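Side-chain contacts in piwi domain-containing protein (Vanderwaltozyma polyspora, PDB 5THE), which probably binds guide RNA as a budding-yeast Argonaute, the present chain being its C-terminal lobe with the Piwi domain: residues 202-205 with 206-210; 320-323 with 324-327; 366-369 with 370-374; 417-420 with 421-425; 501-504 with 505-509. All blocks are in the same frame, centred on the assembly; numbering follows the deposited sequence.

Contact 1 (202-205 with 206-210); sequences RLKY and ITDLK. With nucleotides of chain B.
With chi1 at -65° and chi2 at -59°, Lys204 bends at CG and lays its methylenes across Asp208, CD standing 3.6 Å from OD2, while the extended remainder carries NZ out to the RNA. The carboxylate of Asp208 thus meets the lysine's carbons, and its OD1 stays 4.6 Å from Lys204 NZ, beyond a salt bridge. A water spans that interval, 3.0 Å from Lys204 NZ and 2.7 Å from Asp208 OD1. Lys204 NZ also donates to OP1 of U1 of chain B at 2.7 Å. Asn215 hydrogen-bonds to Lys204 NZ and to Asp208 OD1, and Arg501 forms a salt bridge with Asp208 OD2, a second shell likely to fix the carboxylate. On another side of the helix, Thr207 sends both N and OG1 to Leu203 O, the hydroxyl at 2.7 Å; OG1 is also hydrogen-bonded to Tyr189 OH. The last turn widens to a pi-type turn, Lys210 N reaching Tyr205 O at 3.0 Å, and Lys210 NZ adds a weak bond to Tyr205 OH. Lys204 at the phosphate of U1 of chain B, on the helix of the beta-alpha-beta unit 185-191, 197-210, 215-219, is consistent with the MID-domain pocket in which Argonautes hold the guide 5' phosphate.

Contact 2 (320-323 with 324-327); sequences MLNR and LKIY
The backbone is alpha-helical here: the amides of Leu324, Lys325, Ile326 and Tyr327 each bond the carbonyl four residues earlier, and Ile326 N to Asn322 O, at 2.9 Å and 170°, is the straightest. Lys325 carries the outward side of the contact. Its CG lies beside its own backbone N (chi1 -80°) and the chain beyond is extended, which takes it back along the preceding turn between two partners. CE rests 3.9 Å from Leu321 CD1, and CD passes 3.9 Å from Asn322 OD1. A water then joins Lys325 NZ, 3.0 Å away, to Asn322 OD1, although its distance to that oxygen is too short to be taken at face value. A serine in place of Lys325, lacking the methylenes that lie against Leu321 CD1, would probably leave that methyl less covered and perhaps the water without its ammonium donor. Arg323 and Ile326 lie side by side and point the same way, NH2 of the arginine 3.8 Å from CD1 of the isoleucine. Asp301 OD2 takes both a salt bridge from Arg323 NH1 and a hydrogen bond from Asn322 ND2. The inner side of the helix packs on both sheet and helix: Met320 on Leu267 and Leu269 of strand 264-274 and on Leu287 of strand 282-289, Leu324 on Phe369 and Leu373 of helix 351-373.

Contact 3 (366-369 with 370-374); sequences VRKF and GPQLN
Gly370 bonds its amide to Val366 O at 2.9 Å, with an N-H...O angle of 157°, and so continues the helix by one regular step; a beta carbon here would lie rather close to that same oxygen. Pro371 follows without an N-H to give, and the helix kinks: CD of its ring stands 3.1 Å from Arg367 O, and the ring CG also lies near that oxygen, where an amide would normally donate. Gln372 then turns back toward the previous turn. Its CG lies beside its own N (chi1 -57°) and the rest is extended, which runs the side chain alongside Phe369. OE1 comes to the ring edge, 3.8 Å from Phe369 CD1 and near the ring plane, with amide and ring planes 64° apart. The other arm of the amide, NE2, lies 3.4 Å from Lys368 CE. At Leu373 the backbone changes pattern: its N makes only a weak bond to Phe369 O, at 3.2 Å, and a shorter one to Gly370 O at 2.9 Å. Asn374 N also reaches Gly370 O, at 2.8 Å, so two amides close on one oxygen where the chain leaves the helix, and Asn374 OD1 accepts a hydrogen bond from Asn377 N. This is the C-terminal end of helix 351-373, in the beta-alpha-beta unit of strands 339-344 and 383-389 within the Piwi domain. The chemistry implies a helix end closed by backbone bonds and set against helix 320-329 by apolar side chains, with the exposed Gln372 amide meeting mostly carbon and likely to be only loosely fixed by these neighbours.

Contact 4 (417-420 with 421-425); sequences GNVM and PGTVV
Val419 crosses Thr423 at about a right angle, its CB 3.5 Å from the hydroxyl OG1 and its CG2 3.9 Å from Thr423 CB. Met420, next in sequence, gives the turn its polar centre: the carbonyl oxygen accepts twice from Thr423. OG1 donates to Met420 O at 2.6 Å, in the carbonyl plane and on a lone pair (C=O...O angle 135°), while Thr423 N donates to the same oxygen at 2.9 Å, tilted 30° from that plane. The threonine chi1 of -68° sets OG1 beside its own N, and the two donors therefore converge. The Thr423 N to Met420 O bond closes a four-residue beta turn, residues 420-423, with a cis peptide between Pro421 and Gly422 at its centre. The side chain of Met420 bends at CG and lies across the proline, CG 3.9 Å from Pro421 CD. A valine replacing Thr423 offers no hydroxyl and would probably leave the amide of that residue to hold the turn with one donor fewer at Met420 O. The turn leads from an edge strand, 418-419, of a small antiparallel sheet to strand 423-425, which lies between strands 25-31 and 435-440, with Thr423 packed on Ser29 and Ile31, Val419 on Ile20 and Gln440.

Contact 5 (501-504 with 505-509); sequences RATC and FFKAG
Arg501 and Phe505 form the tight part of this alpha-helical contact, one turn apart on helix 490-515 within the Piwi domain, a member of the RNase H clan. The phenyl ring folds back over the turn before it (chi1 -60°), and Arg501 O sits 3.5 Å above its plane, over the centre. That oxygen also accepts from Phe505 N at 3.1 Å. The arginine bends at chi2 and chi3 so that its methylenes wrap the far end of the ring, CG 3.5 Å from Phe505 CZ and CD 3.7 Å from Phe505 CE1. The guanidinium is turned 72° from the ring and is no stacking partner; it serves a salt bridge from NH1 to Asp208 and a long, weak ion pair from NH2 to a phosphate of the RNA. Phe505 also lies on Leu209 and Val538. The other side, at Thr503 and Lys507, is looser and partly exposed. Thr503 OG1 turns to Cys499 O, and Lys507 NZ has a long, weak ion pair with Glu278. Backbone order persists there, Lys507 N bonding to Thr503 O at 2.8 Å and 166°, but between the side chains the meeting is a single touch of Thr503 CG2 on Lys507 CD, 3.7 Å apart.

Overall arrangement
From the N terminus the contacts follow in series; each lies within one unbroken run of residues, so none closes a long loop and none nests in or crosses another. Contact 1 opens the series on helix 197-210. Contacts 2 and 3 come next, on helices 320-329 and 351-373, their centres 10 Å apart and Met320 CE touching Val366 CG1 at 3.6 Å. Contact 4 stands apart, across the centre of the chain from contacts 1, 2 and 5, at a turn between strands. Contact 5, late in the chain, returns to contact 1: centres are 9 Å apart, Tyr205 CB meets Ala508 CB at 3.5 Å, and helix 490-515 is thereby tied to the guide-end pocket.

Contact 1 (202-205 with 206-210)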
loop_
_atom_site.group_PDB
_atom_site.type_symbol
_atom_site.label_atom_id
_atom_site.label_comp_id
_atom_site.label_asym_id
_atom_site.label_seq_id
_atom_site.Cartn_x
_atom_site.Cartn_y
_atom_site.Cartn_z
ATOM N N ARG A 202 7.771 19.203 -0.637
ATOM C CA ARG A 202 7.423 20.230 -1.602
ATOM C C ARG A 202 7.416 19.682 -3.025
ATOM O O ARG A 202 6.565 20.062 -3.835
ATOM C CB ARG A 202 8.396 21.400 -1.471
ATOM C CG ARG A 202 7.958 22.629 -2.224
ATOM C CD ARG A 202 6.827 23.310 -1.493
ATOM N NE ARG A 202 6.381 24.515 -2.174
ATOM C CZ ARG A 202 5.415 25.312 -1.725
ATOM N NH1 ARG A 202 4.804 25.043 -0.578
ATOM N NH2 ARG A 202 5.061 26.378 -2.420
ATOM N N LEU A 203 8.366 18.803 -3.354
ATOM C CA LEU A 203 8.356 18.178 -4.679
ATOM C C LEU A 203 7.058 17.428 -4.934
ATOM O O LEU A 203 6.472 17.535 -6.018
ATOM C CB LEU A 203 9.533 17.222 -4.827
ATOM C CG LEU A 203 10.878 17.851 -5.171
ATOM C CD1 LEU A 203 11.931 16.778 -5.211
ATOM C CD2 LEU A 203 10.808 18.597 -6.505
ATOM N N LYS A 204 6.598 16.656 -3.950
ATOM C CA LYS A 204 5.345 15.933 -4.112
ATOM C C LYS A 204 4.157 16.881 -4.084
ATOM O O LYS A 204 3.203 16.716 -4.854
ATOM C CB LYS A 204 5.230 14.858 -3.033
ATOM C CG LYS A 204 6.308 13.772 -3.162
ATOM C CD LYS A 204 6.233 13.071 -4.528
ATOM C CE LYS A 204 7.082 11.804 -4.540
ATOM N NZ LYS A 204 7.020 11.075 -5.861
ATOM N N TYR A 205 4.211 17.896 -3.222
ATOM C CA TYR A 205 3.147 18.889 -3.173
ATOM C C TYR A 205 2.955 19.554 -4.527
ATOM O O TYR A 205 1.830 19.704 -5.005
ATOM C CB TYR A 205 3.481 19.925 -2.112
ATOM C CG TYR A 205 2.508 21.067 -2.016
ATOM C CD1 TYR A 205 1.311 20.917 -1.336
ATOM C CD2 TYR A 205 2.803 22.309 -2.570
ATOM C CE1 TYR A 205 0.423 21.966 -1.216
ATOM C CE2 TYR A 205 1.918 23.367 -2.460
ATOM C CZ TYR A 205 0.728 23.183 -1.780
ATOM O OH TYR A 205 -0.171 24.214 -1.652
ATOM N N ILE A 206 4.053 19.953 -5.162
ATOM C CA ILE A 206 3.967 20.577 -6.473
ATOM C C ILE A 206 3.562 19.560 -7.524
ATOM O O ILE A 206 2.643 19.792 -8.319
ATOM C CB ILE A 206 5.307 21.232 -6.824
ATOM C CG1 ILE A 206 5.566 22.433 -5.907
ATOM C CG2 ILE A 206 5.335 21.636 -8.272
ATOM C CD1 ILE A 206 7.039 22.853 -5.902
ATOM N N THR A 207 4.246 18.418 -7.550
ATOM C CA THR A 207 4.133 17.543 -8.709
ATOM C C THR A 207 2.907 16.640 -8.624
ATOM O O THR A 207 2.203 16.471 -9.628
ATOM C CB THR A 207 5.414 16.733 -8.861
ATOM O OG1 THR A 207 6.531 17.622 -8.709
ATOM C CG2 THR A 207 5.472 16.095 -10.240
ATOM N N ASP A 208 2.635 16.048 -7.454
ATOM C CA ASP A 208 1.398 15.282 -7.294
ATOM C C ASP A 208 0.202 16.217 -7.202
ATOM O O ASP A 208 -0.740 16.140 -7.998
ATOM C CB ASP A 208 1.419 14.410 -6.031
ATOM C CG ASP A 208 2.485 13.327 -6.030
ATOM O OD1 ASP A 208 3.075 12.994 -7.090
ATOM O OD2 ASP A 208 2.712 12.792 -4.918
ATOM N N LEU A 209 0.219 17.106 -6.212
ATOM C CA LEU A 209 -1.013 17.778 -5.828
ATOM C C LEU A 209 -1.353 18.927 -6.778
ATOM O O LEU A 209 -2.492 19.037 -7.241
ATOM C CB LEU A 209 -0.899 18.245 -4.373
ATOM C CG LEU A 209 -2.106 18.956 -3.763
ATOM C CD1 LEU A 209 -2.135 18.682 -2.292
ATOM C CD2 LEU A 209 -2.030 20.462 -4.033
ATOM N N LYS A 210 -0.381 19.788 -7.092
ATOM C CA LYS A 210 -0.667 20.906 -7.986
ATOM C C LYS A 210 -0.841 20.443 -9.433
ATOM O O LYS A 210 -1.844 20.770 -10.076
ATOM C CB LYS A 210 0.432 21.969 -7.877
ATOM C CG LYS A 210 0.383 22.783 -6.578
ATOM C CD LYS A 210 -1.067 23.085 -6.195
ATOM C CE LYS A 210 -1.265 24.506 -5.683
ATOM N NZ LYS A 210 -0.493 24.752 -4.440
ATOM O OP3 U B 1 8.007 8.354 -3.353
ATOM P P U B 1 9.079 8.209 -4.356
ATOM O OP1 U B 1 8.868 9.183 -5.454
ATOM O OP2 U B 1 9.217 6.789 -4.721
ATOM O "O5'" U B 1 10.428 8.662 -3.672
ATOM C "C5'" U B 1 11.172 7.781 -2.842
ATOM C "C4'" U B 1 12.579 8.286 -2.728
ATOM O "O4'" U B 1 12.574 9.587 -2.069
ATOM C "C3'" U B 1 13.538 7.400 -1.947
ATOM O "O3'" U B 1 14.795 7.375 -2.623
ATOM C "C2'" U B 1 13.664 8.115 -0.600
ATOM O "O2'" U B 1 14.882 7.889 0.076
ATOM C "C1'" U B 1 13.504 9.582 -0.999
ATOM N N1 U B 1 12.972 10.429 0.088
ATOM C C2 U B 1 13.713 11.513 0.485
ATOM O O2 U B 1 14.761 11.796 -0.055
ATOM N N3 U B 1 13.187 12.260 1.515
ATOM C C4 U B 1 11.994 12.020 2.172
ATOM O O4 U B 1 11.634 12.782 3.075
ATOM C C5 U B 1 11.281 10.866 1.716
ATOM C C6 U B 1 11.788 10.126 0.721
HETATM O O HOH W 1 4.210 10.603 -6.651
#

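Contact 2 (320-323 with 324-327)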
loop_
_atom_site.group_PDB
_atom_site.type_symbol
_atom_site.label_atom_id
_atom_site.label_comp_id
_atom_site.label_asym_id
_atom_site.label_seq_id
_atom_site.Cartn_x
_atom_site.Cartn_y
_atom_site.Cartn_z
ATOM N N MET A 320 -16.289 6.912 -0.147
ATOM C CA MET A 320 -16.692 5.725 -0.883
ATOM C C MET A 320 -17.061 6.031 -2.325
ATOM O O MET A 320 -16.973 5.134 -3.164
ATOM C CB MET A 320 -17.862 5.038 -0.180
ATOM C CG MET A 320 -17.459 4.270 1.066
ATOM S SD MET A 320 -16.442 2.809 0.693
ATOM C CE MET A 320 -17.473 1.874 -0.454
ATOM N N LEU A 321 -17.452 7.272 -2.634
ATOM C CA LEU A 321 -18.012 7.573 -3.949
ATOM C C LEU A 321 -17.039 7.205 -5.065
ATOM O O LEU A 321 -17.410 6.531 -6.036
ATOM C CB LEU A 321 -18.404 9.049 -4.039
ATOM C CG LEU A 321 -18.886 9.574 -5.402
ATOM C CD1 LEU A 321 -20.044 8.744 -5.965
ATOM C CD2 LEU A 321 -19.279 11.040 -5.324
ATOM N N ASN A 322 -15.782 7.623 -4.931
ATOM C CA ASN A 322 -14.784 7.290 -5.944
ATOM C C ASN A 322 -14.441 5.810 -5.948
ATOM O O ASN A 322 -14.142 5.257 -7.011
ATOM C CB ASN A 322 -13.515 8.115 -5.734
ATOM C CG ASN A 322 -13.711 9.552 -6.118
ATOM O OD1 ASN A 322 -14.607 9.862 -6.894
ATOM N ND2 ASN A 322 -12.888 10.442 -5.571
ATOM N N ARG A 323 -14.433 5.154 -4.784
ATOM C CA ARG A 323 -14.232 3.706 -4.792
ATOM C C ARG A 323 -15.271 3.035 -5.677
ATOM O O ARG A 323 -14.946 2.140 -6.467
ATOM C CB ARG A 323 -14.298 3.129 -3.375
ATOM C CG ARG A 323 -13.638 3.995 -2.295
ATOM C CD ARG A 323 -12.133 3.810 -2.256
ATOM N NE ARG A 323 -11.436 4.328 -3.434
ATOM C CZ ARG A 323 -11.272 5.623 -3.681
ATOM N NH1 ARG A 323 -11.785 6.515 -2.845
ATOM N NH2 ARG A 323 -10.612 6.025 -4.758
ATOM N N LEU A 324 -16.528 3.478 -5.577
ATOM C CA LEU A 324 -17.586 2.871 -6.383
ATOM C C LEU A 324 -17.448 3.246 -7.851
ATOM O O LEU A 324 -17.593 2.390 -8.729
ATOM C CB LEU A 324 -18.954 3.296 -5.858
ATOM C CG LEU A 324 -19.352 2.811 -4.462
ATOM C CD1 LEU A 324 -20.718 3.365 -4.090
ATOM C CD2 LEU A 324 -19.359 1.311 -4.440
ATOM N N LYS A 325 -17.176 4.523 -8.133
ATOM C CA LYS A 325 -17.064 4.979 -9.517
ATOM C C LYS A 325 -15.965 4.237 -10.256
ATOM O O LYS A 325 -16.153 3.796 -11.394
ATOM C CB LYS A 325 -16.786 6.485 -9.560
ATOM C CG LYS A 325 -17.998 7.379 -9.363
ATOM C CD LYS A 325 -17.547 8.849 -9.279
ATOM C CE LYS A 325 -18.701 9.802 -9.472
ATOM N NZ LYS A 325 -18.264 11.235 -9.463
ATOM N N ILE A 326 -14.795 4.119 -9.636
ATOM C CA ILE A 326 -13.679 3.459 -10.294
ATOM C C ILE A 326 -13.973 1.979 -10.466
ATOM O O ILE A 326 -13.734 1.402 -11.535
ATOM C CB ILE A 326 -12.376 3.690 -9.506
ATOM C CG1 ILE A 326 -12.094 5.193 -9.406
ATOM C CG2 ILE A 326 -11.225 2.965 -10.196
ATOM C CD1 ILE A 326 -10.922 5.552 -8.493
ATOM N N TYR A 327 -14.503 1.341 -9.418
ATOM C CA TYR A 327 -14.875 -0.062 -9.543
ATOM C C TYR A 327 -15.817 -0.257 -10.720
ATOM O O TYR A 327 -15.654 -1.185 -11.527
ATOM C CB TYR A 327 -15.535 -0.549 -8.256
ATOM C CG TYR A 327 -15.966 -2.003 -8.304
ATOM C CD1 TYR A 327 -17.131 -2.395 -8.974
ATOM C CD2 TYR A 327 -15.210 -2.981 -7.675
ATOM C CE1 TYR A 327 -17.529 -3.724 -9.009
ATOM C CE2 TYR A 327 -15.589 -4.316 -7.712
ATOM C CZ TYR A 327 -16.750 -4.677 -8.374
ATOM O OH TYR A 327 -17.120 -5.995 -8.393
HETATM O O HOH W 2 -16.324 11.525 -7.253
#

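Contact 3 (366-369 with 370-374)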
loop_
_atom_site.group_PDB
_atom_site.type_symbol
_atom_site.label_atom_id
_atom_site.label_comp_id
_atom_site.label_asym_id
_atom_site.label_seq_id
_atom_site.Cartn_x
_atom_site.Cartn_y
_atom_site.Cartn_z
ATOM N N VAL A 366 -23.052 4.315 0.792
ATOM C CA VAL A 366 -23.276 3.589 -0.456
ATOM C C VAL A 366 -24.766 3.422 -0.709
ATOM O O VAL A 366 -25.192 3.281 -1.862
ATOM C CB VAL A 366 -22.553 2.225 -0.482
ATOM C CG1 VAL A 366 -21.059 2.387 -0.170
ATOM C CG2 VAL A 366 -23.213 1.233 0.458
ATOM N N ARG A 367 -25.590 3.435 0.348
ATOM C CA ARG A 367 -27.029 3.443 0.124
ATOM C C ARG A 367 -27.438 4.648 -0.718
ATOM O O ARG A 367 -28.346 4.549 -1.558
ATOM C CB ARG A 367 -27.777 3.435 1.457
ATOM C CG ARG A 367 -29.299 3.505 1.291
ATOM C CD ARG A 367 -30.020 3.456 2.634
ATOM N NE ARG A 367 -31.449 3.730 2.504
ATOM C CZ ARG A 367 -32.007 4.918 2.718
ATOM N NH1 ARG A 367 -31.256 5.952 3.072
ATOM N NH2 ARG A 367 -33.317 5.075 2.580
ATOM N N LYS A 368 -26.750 5.772 -0.529
ATOM C CA LYS A 368 -27.012 6.990 -1.280
ATOM C C LYS A 368 -26.286 6.995 -2.624
ATOM O O LYS A 368 -26.886 7.315 -3.650
ATOM C CB LYS A 368 -26.598 8.206 -0.452
ATOM C CG LYS A 368 -26.792 9.534 -1.194
ATOM C CD LYS A 368 -26.002 10.671 -0.564
ATOM C CE LYS A 368 -26.108 11.955 -1.384
ATOM N NZ LYS A 368 -27.488 12.537 -1.409
ATOM N N PHE A 369 -24.993 6.647 -2.635
ATOM C CA PHE A 369 -24.187 6.768 -3.853
ATOM C C PHE A 369 -24.589 5.744 -4.919
ATOM O O PHE A 369 -24.625 6.064 -6.111
ATOM C CB PHE A 369 -22.698 6.594 -3.519
ATOM C CG PHE A 369 -22.126 7.683 -2.662
ATOM C CD1 PHE A 369 -22.542 9.000 -2.814
ATOM C CD2 PHE A 369 -21.154 7.392 -1.707
ATOM C CE1 PHE A 369 -22.006 10.016 -2.025
ATOM C CE2 PHE A 369 -20.618 8.399 -0.909
ATOM C CZ PHE A 369 -21.049 9.717 -1.073
ATOM N N GLY A 370 -24.832 4.497 -4.522
ATOM C CA GLY A 370 -25.140 3.429 -5.453
ATOM C C GLY A 370 -26.237 3.762 -6.457
ATOM O O GLY A 370 -26.068 3.601 -7.676
ATOM N N PRO A 371 -27.392 4.224 -5.968
ATOM C CA PRO A 371 -28.464 4.607 -6.904
ATOM C C PRO A 371 -28.070 5.719 -7.849
ATOM O O PRO A 371 -28.563 5.741 -8.983
ATOM C CB PRO A 371 -29.607 5.036 -5.977
ATOM C CG PRO A 371 -29.351 4.257 -4.721
ATOM C CD PRO A 371 -27.853 4.271 -4.571
ATOM N N GLN A 372 -27.195 6.644 -7.423
ATOM C CA GLN A 372 -26.709 7.669 -8.340
ATOM C C GLN A 372 -25.918 7.056 -9.491
ATOM O O GLN A 372 -25.871 7.631 -10.582
ATOM C CB GLN A 372 -25.846 8.687 -7.590
ATOM C CG GLN A 372 -26.536 9.367 -6.412
ATOM C CD GLN A 372 -25.579 10.222 -5.592
ATOM O OE1 GLN A 372 -24.374 10.240 -5.843
ATOM N NE2 GLN A 372 -26.112 10.930 -4.607
ATOM N N LEU A 373 -25.305 5.893 -9.275
ATOM C CA LEU A 373 -24.419 5.296 -10.266
ATOM C C LEU A 373 -25.030 4.127 -11.034
ATOM O O LEU A 373 -24.599 3.865 -12.158
ATOM C CB LEU A 373 -23.127 4.806 -9.594
ATOM C CG LEU A 373 -22.290 5.810 -8.806
ATOM C CD1 LEU A 373 -21.176 5.083 -8.056
ATOM C CD2 LEU A 373 -21.705 6.839 -9.753
ATOM N N ASN A 374 -25.993 3.397 -10.466
ATOM C CA ASN A 374 -26.501 2.176 -11.090
ATOM C C ASN A 374 -27.822 2.393 -11.828
ATOM O O ASN A 374 -28.507 1.415 -12.166
ATOM C CB ASN A 374 -26.652 1.060 -10.038
ATOM C CG ASN A 374 -27.677 1.406 -8.947
ATOM O OD1 ASN A 374 -28.468 2.331 -9.099
ATOM N ND2 ASN A 374 -27.655 0.666 -7.851
#

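Contact 4 (417-420 with 421-425)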
loop_
_atom_site.group_PDB
_atom_site.type_symbol
_atom_site.label_atom_id
_atom_site.label_comp_id
_atom_site.label_asym_id
_atom_site.label_seq_id
_atom_site.Cartn_x
_atom_site.Cartn_y
_atom_site.Cartn_z
ATOM N N GLY A 417 15.464 -17.838 11.366
ATOM C CA GLY A 417 15.396 -17.783 12.808
ATOM C C GLY A 417 14.048 -17.396 13.357
ATOM O O GLY A 417 13.926 -17.181 14.565
ATOM N N ASN A 418 13.032 -17.301 12.510
ATOM C CA ASN A 418 11.719 -16.835 12.914
ATOM C C ASN A 418 10.673 -17.864 12.527
ATOM O O ASN A 418 10.956 -18.824 11.809
ATOM C CB ASN A 418 11.417 -15.470 12.289
ATOM C CG ASN A 418 12.101 -14.342 13.048
ATOM O OD1 ASN A 418 11.513 -13.736 13.941
ATOM N ND2 ASN A 418 13.359 -14.088 12.724
ATOM N N VAL A 419 9.456 -17.680 13.039
ATOM C CA VAL A 419 8.417 -18.619 12.657
ATOM C C VAL A 419 8.179 -18.468 11.158
ATOM O O VAL A 419 8.501 -17.441 10.540
ATOM C CB VAL A 419 7.113 -18.430 13.457
ATOM C CG1 VAL A 419 7.345 -18.779 14.925
ATOM C CG2 VAL A 419 6.594 -16.984 13.340
ATOM N N MET A 420 7.646 -19.523 10.568
ATOM C CA MET A 420 7.401 -19.538 9.135
ATOM C C MET A 420 6.418 -18.430 8.759
ATOM O O MET A 420 5.457 -18.177 9.488
ATOM C CB MET A 420 6.836 -20.904 8.721
ATOM C CG MET A 420 6.941 -21.211 7.221
ATOM S SD MET A 420 8.667 -21.524 6.775
ATOM C CE MET A 420 8.513 -21.753 5.014
ATOM N N PRO A 421 6.627 -17.741 7.640
ATOM C CA PRO A 421 5.446 -17.043 7.107
ATOM C C PRO A 421 4.443 -18.049 6.504
ATOM O O PRO A 421 4.881 -19.103 6.104
ATOM C CB PRO A 421 6.038 -16.119 6.032
ATOM C CG PRO A 421 7.410 -16.619 5.751
ATOM C CD PRO A 421 7.877 -17.425 6.922
ATOM N N GLY A 422 3.133 -17.857 6.527
ATOM C CA GLY A 422 2.400 -17.108 7.487
ATOM C C GLY A 422 1.817 -18.033 8.549
ATOM O O GLY A 422 0.769 -18.695 8.427
ATOM N N THR A 423 2.568 -18.057 9.626
ATOM C CA THR A 423 2.122 -18.620 10.876
ATOM C C THR A 423 0.884 -17.879 11.365
ATOM O O THR A 423 0.889 -16.651 11.485
ATOM C CB THR A 423 3.266 -18.498 11.886
ATOM O OG1 THR A 423 4.339 -19.359 11.483
ATOM C CG2 THR A 423 2.800 -18.846 13.296
ATOM N N VAL A 424 -0.176 -18.630 11.644
ATOM C CA VAL A 424 -1.396 -18.101 12.236
ATOM C C VAL A 424 -1.497 -18.625 13.656
ATOM O O VAL A 424 -1.256 -19.813 13.911
ATOM C CB VAL A 424 -2.657 -18.515 11.449
ATOM C CG1 VAL A 424 -3.896 -17.789 12.018
ATOM C CG2 VAL A 424 -2.487 -18.210 9.987
ATOM N N VAL A 425 -1.890 -17.751 14.569
ATOM C CA VAL A 425 -2.239 -18.129 15.927
ATOM C C VAL A 425 -3.611 -17.522 16.189
ATOM O O VAL A 425 -3.761 -16.295 16.174
ATOM C CB VAL A 425 -1.203 -17.641 16.951
ATOM C CG1 VAL A 425 -1.676 -17.914 18.381
ATOM C CG2 VAL A 425 0.142 -18.324 16.714
#

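Contact 5 (501-504 with 505-509)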
loop_
_atom_site.group_PDB
_atom_site.type_symbol
_atom_site.label_atom_id
_atom_site.label_comp_id
_atom_site.label_asym_id
_atom_site.label_seq_id
_atom_site.Cartn_x
_atom_site.Cartn_y
_atom_site.Cartn_z
ATOM N N ARG A 501 1.612 10.263 2.448
ATOM C CA ARG A 501 1.730 11.228 1.361
ATOM C C ARG A 501 0.824 12.431 1.602
ATOM O O ARG A 501 1.200 13.572 1.309
ATOM C CB ARG A 501 1.406 10.573 0.019
ATOM C CG ARG A 501 1.446 11.576 -1.155
ATOM C CD ARG A 501 2.844 12.215 -1.289
ATOM N NE ARG A 501 3.858 11.175 -1.210
ATOM C CZ ARG A 501 4.197 10.394 -2.230
ATOM N NH1 ARG A 501 3.633 10.576 -3.415
ATOM N NH2 ARG A 501 5.085 9.423 -2.059
ATOM N N ALA A 502 -0.383 12.194 2.125
ATOM C CA ALA A 502 -1.267 13.309 2.446
ATOM C C ALA A 502 -0.648 14.210 3.511
ATOM O O ALA A 502 -0.849 15.429 3.484
ATOM C CB ALA A 502 -2.623 12.778 2.898
ATOM N N THR A 503 0.116 13.625 4.436
ATOM C CA THR A 503 0.856 14.405 5.425
ATOM C C THR A 503 1.918 15.278 4.763
ATOM O O THR A 503 2.070 16.452 5.122
ATOM C CB THR A 503 1.477 13.460 6.453
ATOM O OG1 THR A 503 0.434 12.691 7.078
ATOM C CG2 THR A 503 2.245 14.222 7.515
ATOM N N CYS A 504 2.666 14.723 3.796
ATOM C CA CYS A 504 3.556 15.550 2.974
ATOM C C CYS A 504 2.839 16.787 2.454
ATOM O O CYS A 504 3.359 17.907 2.541
ATOM C CB CYS A 504 4.094 14.749 1.786
ATOM S SG CYS A 504 5.137 13.370 2.222
ATOM N N PHE A 505 1.647 16.595 1.877
ATOM C CA PHE A 505 0.911 17.721 1.316
ATOM C C PHE A 505 0.558 18.726 2.404
ATOM O O PHE A 505 0.717 19.937 2.220
ATOM C CB PHE A 505 -0.366 17.240 0.623
ATOM C CG PHE A 505 -0.139 16.285 -0.513
ATOM C CD1 PHE A 505 1.053 16.280 -1.220
ATOM C CD2 PHE A 505 -1.142 15.394 -0.878
ATOM C CE1 PHE A 505 1.247 15.396 -2.277
ATOM C CE2 PHE A 505 -0.963 14.510 -1.938
ATOM C CZ PHE A 505 0.235 14.517 -2.640
ATOM N N PHE A 506 0.061 18.234 3.548
ATOM C CA PHE A 506 -0.301 19.123 4.647
ATOM C C PHE A 506 0.906 19.933 5.101
ATOM O O PHE A 506 0.831 21.162 5.250
ATOM C CB PHE A 506 -0.872 18.307 5.806
ATOM C CG PHE A 506 -1.313 19.141 6.989
ATOM C CD1 PHE A 506 -0.391 19.637 7.899
ATOM C CD2 PHE A 506 -2.654 19.398 7.201
ATOM C CE1 PHE A 506 -0.794 20.390 8.979
ATOM C CE2 PHE A 506 -3.062 20.148 8.285
ATOM C CZ PHE A 506 -2.133 20.646 9.169
ATOM N N LYS A 507 2.037 19.249 5.289
ATOM C CA LYS A 507 3.245 19.886 5.804
ATOM C C LYS A 507 3.843 20.877 4.810
ATOM O O LYS A 507 4.368 21.922 5.217
ATOM C CB LYS A 507 4.272 18.814 6.180
ATOM C CG LYS A 507 3.961 18.105 7.490
ATOM C CD LYS A 507 4.849 16.867 7.690
ATOM C CE LYS A 507 6.323 17.181 7.508
ATOM N NZ LYS A 507 6.877 17.964 8.640
ATOM N N ALA A 508 3.800 20.569 3.512
ATOM C CA ALA A 508 4.413 21.463 2.530
ATOM C C ALA A 508 3.704 22.810 2.436
ATOM O O ALA A 508 4.306 23.786 1.978
ATOM C CB ALA A 508 4.433 20.811 1.148
ATOM N N GLY A 509 2.443 22.884 2.844
ATOM C CA GLY A 509 1.702 24.125 2.730
ATOM C C GLY A 509 1.417 24.759 4.073
ATOM O O GLY A 509 0.800 25.825 4.147
#